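Local atomic coordinates of adhesion G-protein coupled receptor G6 (PDB entry 6V55), a protein that acts as a cell-surface adhesion receptor, probably signalling through G proteins in myelination, with a large extracellular region that binds calcium. Residues Q36-A39 with G40-V43; D298-H301 with S302-T305; H278-S282 with S283-A287; S572-A575 with Q576-A579; Q514-A517 with M518-V522. All blocks are in the same frame, centred on the assembly; numbering follows the deposited sequence.

All five contacts are local, each within one continuous piece of chain, and all are partly buried. Interaction 1 is a turn in the CUB domain, held by apolar groups and one backbone bond. Interactions 2 and 3 share the pentraxin-family region. Interaction 2 is the aromatic one, with two tryptophans and a tyrosine. Interaction 3 sets Glu284 and Leu285 of a short helix against Met280, Leu281 and His278 of the loop before it. Interactions 4 and 5 start two helices of one bundle, with centres about 25 Å apart. There the bonding is mostly backbone. Both have buried residues; interaction 4 adds a serine cap, interaction 5 a bridging water.

Interaction 1: residues Q36-A39 with G40-V43; sequences QAPA and GFIV
Pro38 and Phe41 meet at the two ends of a type I beta turn. The turn belongs to the CUB domain, a beta sandwich, and leads from strand 30-36 into strand 41-51. These strands lie in different sheets, so the chain passes here from one sheet to the other. Pro38 CG reaches Phe41 CD1 at 3.6 Å, and the proline ring and the benzyl group cross obliquely. Phe41 CG is anti to its own carbonyl carbon (chi1 -68°), which brings the ring beside the proline. The turn is closed by Phe41 N, which donates to Pro38 O at 3.1 Å. Ala39 and Gly40 form the exposed corner.

Next to the turn lies a small apolar patch. Ala37 CB points across the bend and touches Phe41 CB at 3.9 Å. Ala37 and Val43 are both buried, so this end of the contact faces the interior.

Further out, strand 105-114 lies against the patch: Gln112 touches Ala37 and Pro38, and Ala114 touches Phe41. Asn89 ND2 bonds to Ala37 O, and Val43 N bonds to Ser86 OG. Val43 also rests on Met91 of strand 90-96. Its CG2 branch, anti to the carbonyl carbon, is the one that meets Ala37 CB, at 4.0 Å.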
loop_
_atom_site.group_PDB
_atom_site.type_symbol
_atom_site.label_atom_id
_atom_site.label_comp_id
_atom_site.label_asym_id
_atom_site.label_seq_id
_atom_site.Cartn_x
_atom_site.Cartn_y
_atom_site.Cartn_z
ATOM N N GLN A 36 -4.729 -8.634 10.661
ATOM C CA GLN A 36 -5.831 -8.871 11.584
ATOM C C GLN A 36 -5.331 -9.453 12.895
ATOM O O GLN A 36 -4.580 -10.435 12.908
ATOM C CB GLN A 36 -6.883 -9.788 10.985
ATOM C CG GLN A 36 -8.167 -9.739 11.767
ATOM C CD GLN A 36 -9.347 -10.178 10.952
ATOM O OE1 GLN A 36 -10.478 -9.738 11.189
ATOM N NE2 GLN A 36 -9.095 -11.040 9.965
ATOM N N ALA A 37 -5.755 -8.837 13.987
ATOM C CA ALA A 37 -5.500 -9.224 15.357
ATOM C C ALA A 37 -6.803 -9.702 16.004
ATOM O O ALA A 37 -7.894 -9.376 15.519
ATOM C CB ALA A 37 -4.920 -8.020 16.120
ATOM N N PRO A 38 -6.735 -10.501 17.120
ATOM C CA PRO A 38 -7.972 -10.836 17.852
ATOM C C PRO A 38 -8.574 -9.643 18.590
ATOM O O PRO A 38 -7.975 -8.559 18.619
ATOM C CB PRO A 38 -7.519 -11.925 18.832
ATOM C CG PRO A 38 -6.028 -11.740 18.951
ATOM C CD PRO A 38 -5.590 -11.303 17.603
ATOM N N ALA A 39 -9.719 -9.864 19.254
ATOM C CA ALA A 39 -10.653 -8.793 19.617
ATOM C C ALA A 39 -10.126 -7.819 20.669
ATOM O O ALA A 39 -10.647 -6.699 20.761
ATOM C CB ALA A 39 -11.972 -9.394 20.106
ATOM N N GLY A 40 -9.097 -8.185 21.432
ATOM C CA GLY A 40 -8.604 -7.278 22.458
ATOM C C GLY A 40 -7.307 -6.573 22.115
ATOM O O GLY A 40 -6.621 -6.043 22.997
ATOM N N PHE A 41 -6.956 -6.561 20.829
ATOM C CA PHE A 41 -5.665 -6.066 20.377
ATOM C C PHE A 41 -5.877 -5.036 19.273
ATOM O O PHE A 41 -6.919 -5.005 18.622
ATOM C CB PHE A 41 -4.777 -7.227 19.896
ATOM C CG PHE A 41 -4.333 -8.144 21.008
ATOM C CD1 PHE A 41 -5.116 -9.225 21.406
ATOM C CD2 PHE A 41 -3.126 -7.921 21.655
ATOM C CE1 PHE A 41 -4.703 -10.059 22.442
ATOM C CE2 PHE A 41 -2.704 -8.728 22.704
ATOM C CZ PHE A 41 -3.488 -9.807 23.094
ATOM N N ILE A 42 -4.899 -4.150 19.104
ATOM C CA ILE A 42 -4.856 -3.254 17.955
ATOM C C ILE A 42 -3.568 -3.535 17.179
ATOM O O ILE A 42 -2.678 -4.238 17.652
ATOM C CB ILE A 42 -4.957 -1.765 18.352
ATOM C CG1 ILE A 42 -3.758 -1.330 19.196
ATOM C CG2 ILE A 42 -6.243 -1.485 19.084
ATOM C CD1 ILE A 42 -3.589 0.180 19.251
ATOM N N VAL A 43 -3.478 -2.992 15.968
ATOM C CA VAL A 43 -2.326 -3.223 15.100
ATOM C C VAL A 43 -1.523 -1.930 14.988
ATOM O O VAL A 43 -2.079 -0.864 14.690
ATOM C CB VAL A 43 -2.757 -3.725 13.710
ATOM C CG1 VAL A 43 -1.541 -3.972 12.843
ATOM C CG2 VAL A 43 -3.611 -4.989 13.822
#

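Interaction 2: residues D298-H301 with S302-T305; sequences DWDH and SYWT
Trp299 and Trp304 form a T-shaped pair in the pentraxin-family region, which has a concanavalin-like beta-sandwich fold. The pair sits where a loop ends in a 3-10 turn and runs into the short strand 304-305. The edge of Trp299 points at the face of Trp304, with the planes at 74° and the ring centroids 5.1 Å apart. Trp299 CZ3 lies over Trp304 near its rim.

This is the tight part; Trp299, Trp304 and Asp298 are buried, Tyr303 only partly. Trp304 NE1 donates to Asp298 O at 3.0 Å, from above the carbonyl plane, so the indole nitrogen has a partner. Tyr303 packs close by. One face of its ring is covered by Asp298 N and Asp298 CB, and CB makes a CH-pi contact 3.8 Å from the ring centroid. The Tyr303 ring stands beside its own backbone N (chi1 -69°), which lays that face against Asp298. The Asp298 carboxylate has its strong partners elsewhere, in a salt bridge to Arg118 and a bond from Gly294 N. Tyr271 meets Trp299 with its ring nearly perpendicular.

The looser side is the polar turn. Ser302 is exposed, and Asp300 and His301 are partly so. Tyr303 N bonds to Asp300 O at 3.1 Å, and Trp304 N to His301 O at 3.3 Å. Ser302 N gives Asp300 OD1 only a weak bond. That same OD1 also accepts from Ser302 OG at 3.0 Å, met from above the carboxylate plane.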
loop_
_atom_site.group_PDB
_atom_site.type_symbol
_atom_site.label_atom_id
_atom_site.label_comp_id
_atom_site.label_asym_id
_atom_site.label_seq_id
_atom_site.Cartn_x
_atom_site.Cartn_y
_atom_site.Cartn_z
ATOM N N ASP A 298 0.074 -0.529 39.331
ATOM C CA ASP A 298 -0.432 0.450 38.378
ATOM C C ASP A 298 -1.479 -0.209 37.488
ATOM O O ASP A 298 -1.504 -1.435 37.332
ATOM C CB ASP A 298 0.719 1.028 37.534
ATOM C CG ASP A 298 0.312 2.249 36.730
ATOM O OD1 ASP A 298 -0.412 3.116 37.255
ATOM O OD2 ASP A 298 0.715 2.332 35.549
ATOM N N TRP A 299 -2.364 0.616 36.931
ATOM C CA TRP A 299 -3.398 0.167 36.009
ATOM C C TRP A 299 -2.806 -0.025 34.628
ATOM O O TRP A 299 -2.810 0.878 33.783
ATOM C CB TRP A 299 -4.545 1.165 35.965
ATOM C CG TRP A 299 -5.858 0.613 35.483
ATOM C CD1 TRP A 299 -6.577 1.073 34.421
ATOM C CD2 TRP A 299 -6.677 -0.399 36.110
ATOM N NE1 TRP A 299 -7.758 0.381 34.312
ATOM C CE2 TRP A 299 -7.844 -0.526 35.333
ATOM C CE3 TRP A 299 -6.515 -1.236 37.222
ATOM C CZ2 TRP A 299 -8.841 -1.452 35.626
ATOM C CZ3 TRP A 299 -7.522 -2.153 37.524
ATOM C CH2 TRP A 299 -8.665 -2.253 36.722
ATOM N N ASP A 300 -2.327 -1.233 34.404
ATOM C CA ASP A 300 -1.425 -1.572 33.326
ATOM C C ASP A 300 -1.389 -3.086 33.346
ATOM O O ASP A 300 -1.326 -3.681 34.428
ATOM C CB ASP A 300 -0.042 -0.955 33.559
ATOM C CG ASP A 300 0.843 -1.016 32.347
ATOM O OD1 ASP A 300 1.251 -2.137 31.944
ATOM O OD2 ASP A 300 1.144 0.071 31.808
ATOM N N HIS A 301 -1.462 -3.694 32.157
ATOM C CA HIS A 301 -1.748 -5.117 32.047
ATOM C C HIS A 301 -0.640 -6.000 32.599
ATOM O O HIS A 301 -0.941 -7.097 33.083
ATOM C CB HIS A 301 -1.983 -5.485 30.597
ATOM C CG HIS A 301 -3.323 -5.088 30.090
ATOM N ND1 HIS A 301 -4.455 -5.842 30.324
ATOM C CD2 HIS A 301 -3.716 -4.029 29.343
ATOM C CE1 HIS A 301 -5.490 -5.259 29.748
ATOM N NE2 HIS A 301 -5.070 -4.156 29.147
ATOM N N SER A 302 0.611 -5.510 32.607
ATOM C CA SER A 302 1.732 -6.258 33.170
ATOM C C SER A 302 1.632 -6.455 34.690
ATOM O O SER A 302 2.300 -7.351 35.223
ATOM C CB SER A 302 3.048 -5.550 32.828
ATOM O OG SER A 302 3.027 -4.183 33.222
ATOM N N TYR A 303 0.802 -5.656 35.388
ATOM C CA TYR A 303 0.610 -5.729 36.836
ATOM C C TYR A 303 -0.520 -6.666 37.272
ATOM O O TYR A 303 -0.623 -6.952 38.469
ATOM C CB TYR A 303 0.306 -4.331 37.400
ATOM C CG TYR A 303 1.445 -3.321 37.383
ATOM C CD1 TYR A 303 1.738 -2.585 36.244
ATOM C CD2 TYR A 303 2.199 -3.072 38.526
ATOM C CE1 TYR A 303 2.771 -1.644 36.233
ATOM C CE2 TYR A 303 3.240 -2.137 38.528
ATOM C CZ TYR A 303 3.510 -1.428 37.378
ATOM O OH TYR A 303 4.518 -0.498 37.399
ATOM N N TRP A 304 -1.366 -7.144 36.346
ATOM C CA TRP A 304 -2.634 -7.790 36.689
ATOM C C TRP A 304 -2.833 -9.095 35.918
ATOM O O TRP A 304 -2.238 -9.319 34.861
ATOM C CB TRP A 304 -3.835 -6.870 36.384
ATOM C CG TRP A 304 -3.901 -5.604 37.191
ATOM C CD1 TRP A 304 -3.327 -4.393 36.892
ATOM C CD2 TRP A 304 -4.585 -5.422 38.432
ATOM N NE1 TRP A 304 -3.608 -3.470 37.880
ATOM C CE2 TRP A 304 -4.384 -4.078 38.833
ATOM C CE3 TRP A 304 -5.348 -6.265 39.245
ATOM C CZ2 TRP A 304 -4.925 -3.563 40.007
ATOM C CZ3 TRP A 304 -5.874 -5.759 40.417
ATOM C CH2 TRP A 304 -5.657 -4.419 40.791
ATOM N N THR A 305 -3.699 -9.959 36.459
ATOM C CA THR A 305 -4.336 -11.034 35.691
ATOM C C THR A 305 -5.833 -10.757 35.705
ATOM O O THR A 305 -6.541 -11.133 36.646
ATOM C CB THR A 305 -4.057 -12.426 36.251
ATOM O OG1 THR A 305 -4.747 -12.599 37.497
ATOM C CG2 THR A 305 -2.593 -12.618 36.456
#

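Interaction 3: residues H278-S282 with S283-A287; sequences HAMLS and SELSA
Met280 and Glu284 cross at about a right angle at the start of the short, weakly bonded helix 282-286. The helix follows strand 268-276 in the pentraxin-family beta sandwich. Met280 SD lies 3.7 Å from Glu284 CG, so the sulfur packs on the aliphatic part of the acid. Glu284 runs out extended, with CG anti to its backbone N (chi1 -161°). This carries its carboxylate back over the loop towards His278.

The imidazole also lies across the Glu284 side chain, its plane turned 38° from the carboxylate. His278 NE2 and Glu284 OE2 come to 3.6 Å, a loose approach. Glu284 OE1 leans the other way, to 4.0 Å from Leu281 CD2. The glutamate thus has His278 and Met280 about one oxygen and Leu281 at the other. With an alanine in place of Glu284, the Met280 sulfur would probably lose its packing partner, and the His278 ring would be left without its nearby acid.

Leu285 takes the buried side of the helix. Its CG meets Met280 CB at 3.9 Å, forming an apolar contact away from the carboxylate. Cys212 of strand 209-216 and Tyr230 of strand 229-234 also touch Leu285. On the loop side, Thr147 OG1 bonds to His278 O, joining the loop to strand 145-154.

One clear backbone bond joins loop and helix: Leu285 N donates to Leu281 O at 2.7 Å. At the exposed far end, Ser286 OG donates to Ser283 O at 3.2 Å.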
loop_
_atom_site.group_PDB
_atom_site.type_symbol
_atom_site.label_atom_id
_atom_site.label_comp_id
_atom_site.label_asym_id
_atom_site.label_seq_id
_atom_site.Cartn_x
_atom_site.Cartn_y
_atom_site.Cartn_z
ATOM N N HIS A 278 3.723 5.343 49.939
ATOM C CA HIS A 278 3.648 6.404 50.926
ATOM C C HIS A 278 2.236 6.954 50.932
ATOM O O HIS A 278 1.472 6.757 49.980
ATOM C CB HIS A 278 4.648 7.528 50.622
ATOM C CG HIS A 278 4.685 7.925 49.176
ATOM N ND1 HIS A 278 5.427 7.241 48.233
ATOM C CD2 HIS A 278 4.070 8.931 48.510
ATOM C CE1 HIS A 278 5.263 7.805 47.050
ATOM N NE2 HIS A 278 4.449 8.835 47.192
ATOM N N ALA A 279 1.889 7.640 52.016
ATOM C CA ALA A 279 0.631 8.365 52.065
ATOM C C ALA A 279 0.854 9.796 51.621
ATOM O O ALA A 279 1.761 10.475 52.114
ATOM C CB ALA A 279 0.027 8.362 53.452
ATOM N N MET A 280 -0.003 10.256 50.718
ATOM C CA MET A 280 0.179 11.531 50.052
ATOM C C MET A 280 -0.483 12.664 50.823
ATOM O O MET A 280 -1.578 12.503 51.381
ATOM C CB MET A 280 -0.395 11.463 48.642
ATOM C CG MET A 280 0.337 10.495 47.753
ATOM S SD MET A 280 0.086 10.911 46.027
ATOM C CE MET A 280 -0.268 9.300 45.339
ATOM N N LEU A 281 0.182 13.823 50.820
ATOM C CA LEU A 281 -0.418 15.055 51.310
ATOM C C LEU A 281 -1.519 15.532 50.358
ATOM O O LEU A 281 -1.658 15.054 49.223
ATOM C CB LEU A 281 0.636 16.155 51.461
ATOM C CG LEU A 281 1.758 16.109 52.513
ATOM C CD1 LEU A 281 1.276 15.507 53.831
ATOM C CD2 LEU A 281 3.028 15.402 51.985
ATOM N N SER A 282 -2.300 16.510 50.830
ATOM C CA SER A 282 -3.369 17.062 49.999
ATOM C C SER A 282 -2.813 17.902 48.849
ATOM O O SER A 282 -3.408 17.928 47.759
ATOM C CB SER A 282 -4.329 17.884 50.858
ATOM O OG SER A 282 -5.086 18.811 50.098
ATOM N N SER A 283 -1.673 18.568 49.085
ATOM C CA SER A 283 -0.914 19.217 48.021
ATOM C C SER A 283 -0.427 18.205 46.979
ATOM O O SER A 283 -0.519 18.454 45.768
ATOM C CB SER A 283 0.254 19.973 48.652
ATOM O OG SER A 283 1.000 20.708 47.697
ATOM N N GLU A 284 0.050 17.040 47.435
ATOM C CA GLU A 284 0.454 15.964 46.530
ATOM C C GLU A 284 -0.746 15.304 45.861
ATOM O O GLU A 284 -0.636 14.819 44.730
ATOM C CB GLU A 284 1.267 14.919 47.297
ATOM C CG GLU A 284 2.117 13.991 46.446
ATOM C CD GLU A 284 3.235 13.349 47.247
ATOM O OE1 GLU A 284 3.540 13.854 48.352
ATOM O OE2 GLU A 284 3.805 12.342 46.777
ATOM N N LEU A 285 -1.897 15.285 46.527
ATOM C CA LEU A 285 -3.079 14.682 45.928
ATOM C C LEU A 285 -3.748 15.589 44.894
ATOM O O LEU A 285 -4.620 15.116 44.154
ATOM C CB LEU A 285 -4.085 14.287 47.030
ATOM C CG LEU A 285 -3.876 12.941 47.747
ATOM C CD1 LEU A 285 -4.723 12.819 48.983
ATOM C CD2 LEU A 285 -4.164 11.773 46.821
ATOM N N SER A 286 -3.360 16.870 44.819
ATOM C CA SER A 286 -3.932 17.810 43.858
ATOM C C SER A 286 -3.122 17.914 42.569
ATOM O O SER A 286 -3.673 18.335 41.544
ATOM C CB SER A 286 -4.088 19.198 44.506
ATOM O OG SER A 286 -2.949 20.018 44.303
ATOM N N ALA A 287 -1.837 17.526 42.595
ATOM C CA ALA A 287 -1.018 17.343 41.399
ATOM C C ALA A 287 -1.062 15.908 40.879
ATOM O O ALA A 287 -0.103 15.445 40.242
ATOM C CB ALA A 287 0.427 17.762 41.679
#

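Interaction 4: residues S572-A575 with Q576-A579; sequences SEDA and QKDA
Ser572 O is gripped by two backbone nitrogens at the start of helix 573-593. Gln576 N donates to it at 3.2 Å, with a fairly straight N-H angle of 156°. Ala575 N adds a weak bond to the same oxygen. The donor of that weak bond has a second partner, for Ala575 N also gives its hydrogen to Ser572 OG at 3.2 Å. One residue on, Lys577 N donates weakly to Glu573 O at 3.4 Å. Glu573 O also accepts from Gln684 NE2.

The Gln576 side chain folds back along the helix start. Its CG sits beside the backbone N (chi1 -51°) and comes 3.3 Å from Ser572 O. The chain then extends, and NE2 bonds to Ser571 O, just before the helix. With an alanine in place of Gln576, Ser571 O would probably lose this donor, and one side of Ser572 O would be uncovered.

Asp574 and Lys577 are exposed and loosely held. Asp574 OD1 and Lys577 NZ are 5.5 Å apart, too far for a salt bridge, though a weak attraction is possible. On the buried side, Ala579 faces helix 534-550, where it touches Leu537 and Val541.

The helix belongs to a bundle consistent with the helical part of a GAIN domain. The arrangement itself is that of a serine N-cap, with the hydroxyl closing the first turn of the helix.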
loop_
_atom_site.group_PDB
_atom_site.type_symbol
_atom_site.label_atom_id
_atom_site.label_comp_id
_atom_site.label_asym_id
_atom_site.label_seq_id
_atom_site.Cartn_x
_atom_site.Cartn_y
_atom_site.Cartn_z
ATOM N N SER A 572 7.851 -11.607 -26.972
ATOM C CA SER A 572 7.523 -12.834 -27.691
ATOM C C SER A 572 7.886 -12.703 -29.167
ATOM O O SER A 572 8.032 -11.599 -29.700
ATOM C CB SER A 572 6.037 -13.158 -27.565
ATOM O OG SER A 572 5.280 -12.361 -28.466
ATOM N N GLU A 573 8.053 -13.858 -29.820
ATOM C CA GLU A 573 8.480 -13.871 -31.214
ATOM C C GLU A 573 7.411 -13.312 -32.151
ATOM O O GLU A 573 7.747 -12.729 -33.192
ATOM C CB GLU A 573 8.864 -15.291 -31.621
ATOM C CG GLU A 573 10.172 -15.778 -31.019
ATOM C CD GLU A 573 11.121 -16.313 -32.078
ATOM O OE1 GLU A 573 10.708 -16.376 -33.261
ATOM O OE2 GLU A 573 12.276 -16.661 -31.728
ATOM N N ASP A 574 6.131 -13.427 -31.783
ATOM C CA ASP A 574 5.087 -12.836 -32.610
ATOM C C ASP A 574 4.944 -11.336 -32.383
ATOM O O ASP A 574 4.474 -10.630 -33.286
ATOM C CB ASP A 574 3.754 -13.551 -32.374
ATOM C CG ASP A 574 3.445 -14.566 -33.466
ATOM O OD1 ASP A 574 4.416 -15.025 -34.119
ATOM O OD2 ASP A 574 2.251 -14.907 -33.665
ATOM N N ALA A 575 5.371 -10.832 -31.223
ATOM C CA ALA A 575 5.333 -9.392 -30.988
ATOM C C ALA A 575 6.410 -8.667 -31.789
ATOM O O ALA A 575 6.152 -7.604 -32.371
ATOM C CB ALA A 575 5.484 -9.105 -29.495
ATOM N N GLN A 576 7.606 -9.250 -31.861
ATOM C CA GLN A 576 8.712 -8.615 -32.562
ATOM C C GLN A 576 8.537 -8.631 -34.072
ATOM O O GLN A 576 9.042 -7.716 -34.732
ATOM C CB GLN A 576 10.032 -9.307 -32.231
ATOM C CG GLN A 576 10.300 -9.487 -30.785
ATOM C CD GLN A 576 11.618 -10.178 -30.537
ATOM O OE1 GLN A 576 12.649 -9.800 -31.102
ATOM N NE2 GLN A 576 11.601 -11.189 -29.675
ATOM N N LYS A 577 7.818 -9.642 -34.618
ATOM C CA LYS A 577 7.844 -9.965 -36.053
ATOM C C LYS A 577 7.316 -8.831 -36.925
ATOM O O LYS A 577 7.915 -8.517 -37.959
ATOM C CB LYS A 577 7.051 -11.248 -36.332
ATOM C CG LYS A 577 7.466 -11.944 -37.650
ATOM C CD LYS A 577 6.845 -13.354 -37.842
ATOM C CE LYS A 577 5.309 -13.351 -37.978
ATOM N NZ LYS A 577 4.835 -13.444 -39.403
ATOM N N ASP A 578 6.279 -8.140 -36.474
ATOM C CA ASP A 578 5.775 -6.995 -37.215
ATOM C C ASP A 578 6.639 -5.747 -37.048
ATOM O O ASP A 578 6.665 -4.908 -37.951
ATOM C CB ASP A 578 4.337 -6.711 -36.780
ATOM C CG ASP A 578 3.323 -7.491 -37.591
ATOM O OD1 ASP A 578 2.244 -6.922 -37.884
ATOM O OD2 ASP A 578 3.621 -8.658 -37.949
ATOM N N ALA A 579 7.350 -5.604 -35.931
ATOM C CA ALA A 579 8.139 -4.405 -35.672
ATOM C C ALA A 579 9.629 -4.561 -35.951
ATOM O O ALA A 579 10.360 -3.578 -35.796
ATOM C CB ALA A 579 7.969 -3.955 -34.220
#

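Interaction 5: residues Q514-A517 with M518-V522; sequences QENA and MDVAV
Asn516 and Val520 touch one turn apart at the start of helix 517-527. This helix lies in a bundle consistent with the helical part of a GAIN domain. Gln514, in the loop before the helix, neighbours an attached glycan.

Backbone bonds come first. Asn516 O receives Val520 N at 2.9 Å, nearly along the C=O axis. Asp519 N adds a weak bond to the same oxygen. Ala521 N donates to Ala517 O at 3.1 Å, which continues the regular alpha-helical pattern.

A water also takes part. It accepts from Asp519 N at 3.0 Å and donates to Glu515 O. It thus links the first turn of the helix to the loop before it. Asp519 N divides its hydrogen between this water and Asn516 O.

Packing contacts form a third group. Val520 CG2 stands anti to its own carbonyl carbon and lies 3.3 Å from Asn516 O. Ala521 CB lies against Ala517 O at the same distance. Ala517, Val520 and Ala521 are buried and all touch Leu547 of helix 534-550. Met518 leads away from this contact and leans on Thr556 and Leu557 of helix 555-568.

Side-chain hydrogen bonds come from the amide of Asn516. Its CG sits between the backbone N and the carbonyl carbon (chi1 83°), which turns the amide back towards the preceding loop. There OD1 accepts from Ser513 N, and ND2 donates weakly to Thr511 O. The same ND2 lies 3.4 Å from Val520 CG2.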
loop_
_atom_site.group_PDB
_atom_site.type_symbol
_atom_site.label_atom_id
_atom_site.label_comp_id
_atom_site.label_asym_id
_atom_site.label_seq_id
_atom_site.Cartn_x
_atom_site.Cartn_y
_atom_site.Cartn_z
ATOM N N GLN A 514 13.871 17.802 -31.512
ATOM C CA GLN A 514 15.149 17.698 -30.817
ATOM C C GLN A 514 14.997 17.968 -29.318
ATOM O O GLN A 514 15.715 17.373 -28.501
ATOM C CB GLN A 514 16.150 18.666 -31.451
ATOM C CG GLN A 514 17.567 18.576 -30.925
ATOM C CD GLN A 514 18.135 17.181 -31.030
ATOM O OE1 GLN A 514 18.496 16.742 -32.120
ATOM N NE2 GLN A 514 18.234 16.480 -29.900
ATOM N N GLU A 515 14.035 18.807 -28.929
ATOM C CA GLU A 515 13.925 19.187 -27.526
ATOM C C GLU A 515 13.149 18.183 -26.687
ATOM O O GLU A 515 13.440 18.045 -25.492
ATOM C CB GLU A 515 13.299 20.579 -27.410
ATOM C CG GLU A 515 14.356 21.691 -27.399
ATOM C CD GLU A 515 15.013 21.908 -28.764
ATOM O OE1 GLU A 515 14.277 21.857 -29.787
ATOM O OE2 GLU A 515 16.255 22.128 -28.809
ATOM N N ASN A 516 12.205 17.450 -27.278
ATOM C CA ASN A 516 11.470 16.451 -26.519
ATOM C C ASN A 516 11.932 15.014 -26.777
ATOM O O ASN A 516 11.326 14.098 -26.211
ATOM C CB ASN A 516 9.960 16.613 -26.757
ATOM C CG ASN A 516 9.465 15.934 -28.014
ATOM O OD1 ASN A 516 10.096 16.002 -29.057
ATOM N ND2 ASN A 516 8.291 15.312 -27.927
ATOM N N ALA A 517 13.001 14.801 -27.583
ATOM C CA ALA A 517 13.442 13.450 -27.954
ATOM C C ALA A 517 13.958 12.660 -26.756
ATOM O O ALA A 517 13.695 11.452 -26.645
ATOM C CB ALA A 517 14.540 13.498 -29.010
ATOM N N MET A 518 14.693 13.326 -25.859
ATOM C CA MET A 518 15.168 12.675 -24.643
ATOM C C MET A 518 14.019 12.294 -23.720
ATOM O O MET A 518 14.076 11.244 -23.075
ATOM C CB MET A 518 16.155 13.591 -23.920
ATOM C CG MET A 518 17.160 12.873 -23.020
ATOM S SD MET A 518 17.738 11.329 -23.741
ATOM C CE MET A 518 18.399 10.444 -22.365
ATOM N N ASP A 519 12.950 13.102 -23.692
ATOM C CA ASP A 519 11.819 12.816 -22.817
ATOM C C ASP A 519 10.969 11.668 -23.354
ATOM O O ASP A 519 10.547 10.802 -22.575
ATOM C CB ASP A 519 10.972 14.074 -22.633
ATOM C CG ASP A 519 10.053 13.991 -21.418
ATOM O OD1 ASP A 519 10.574 14.083 -20.272
ATOM O OD2 ASP A 519 8.813 13.833 -21.622
ATOM N N VAL A 520 10.720 11.662 -24.676
ATOM C CA VAL A 520 9.958 10.602 -25.342
ATOM C C VAL A 520 10.663 9.252 -25.199
ATOM O O VAL A 520 10.038 8.247 -24.836
ATOM C CB VAL A 520 9.755 10.962 -26.824
ATOM C CG1 VAL A 520 9.245 9.779 -27.637
ATOM C CG2 VAL A 520 8.827 12.089 -26.960
ATOM N N ALA A 521 11.987 9.228 -25.439
ATOM C CA ALA A 521 12.748 7.984 -25.417
ATOM C C ALA A 521 12.813 7.381 -24.023
ATOM O O ALA A 521 12.731 6.158 -23.888
ATOM C CB ALA A 521 14.153 8.221 -25.948
ATOM N N VAL A 522 12.904 8.231 -22.989
ATOM C CA VAL A 522 12.924 7.778 -21.598
ATOM C C VAL A 522 11.583 7.144 -21.219
ATOM O O VAL A 522 11.550 6.057 -20.625
ATOM C CB VAL A 522 13.305 8.963 -20.683
ATOM C CG1 VAL A 522 12.818 8.797 -19.303
ATOM C CG2 VAL A 522 14.800 9.125 -20.617
HETATM O O HOH W 1 13.722 15.915 -24.144
#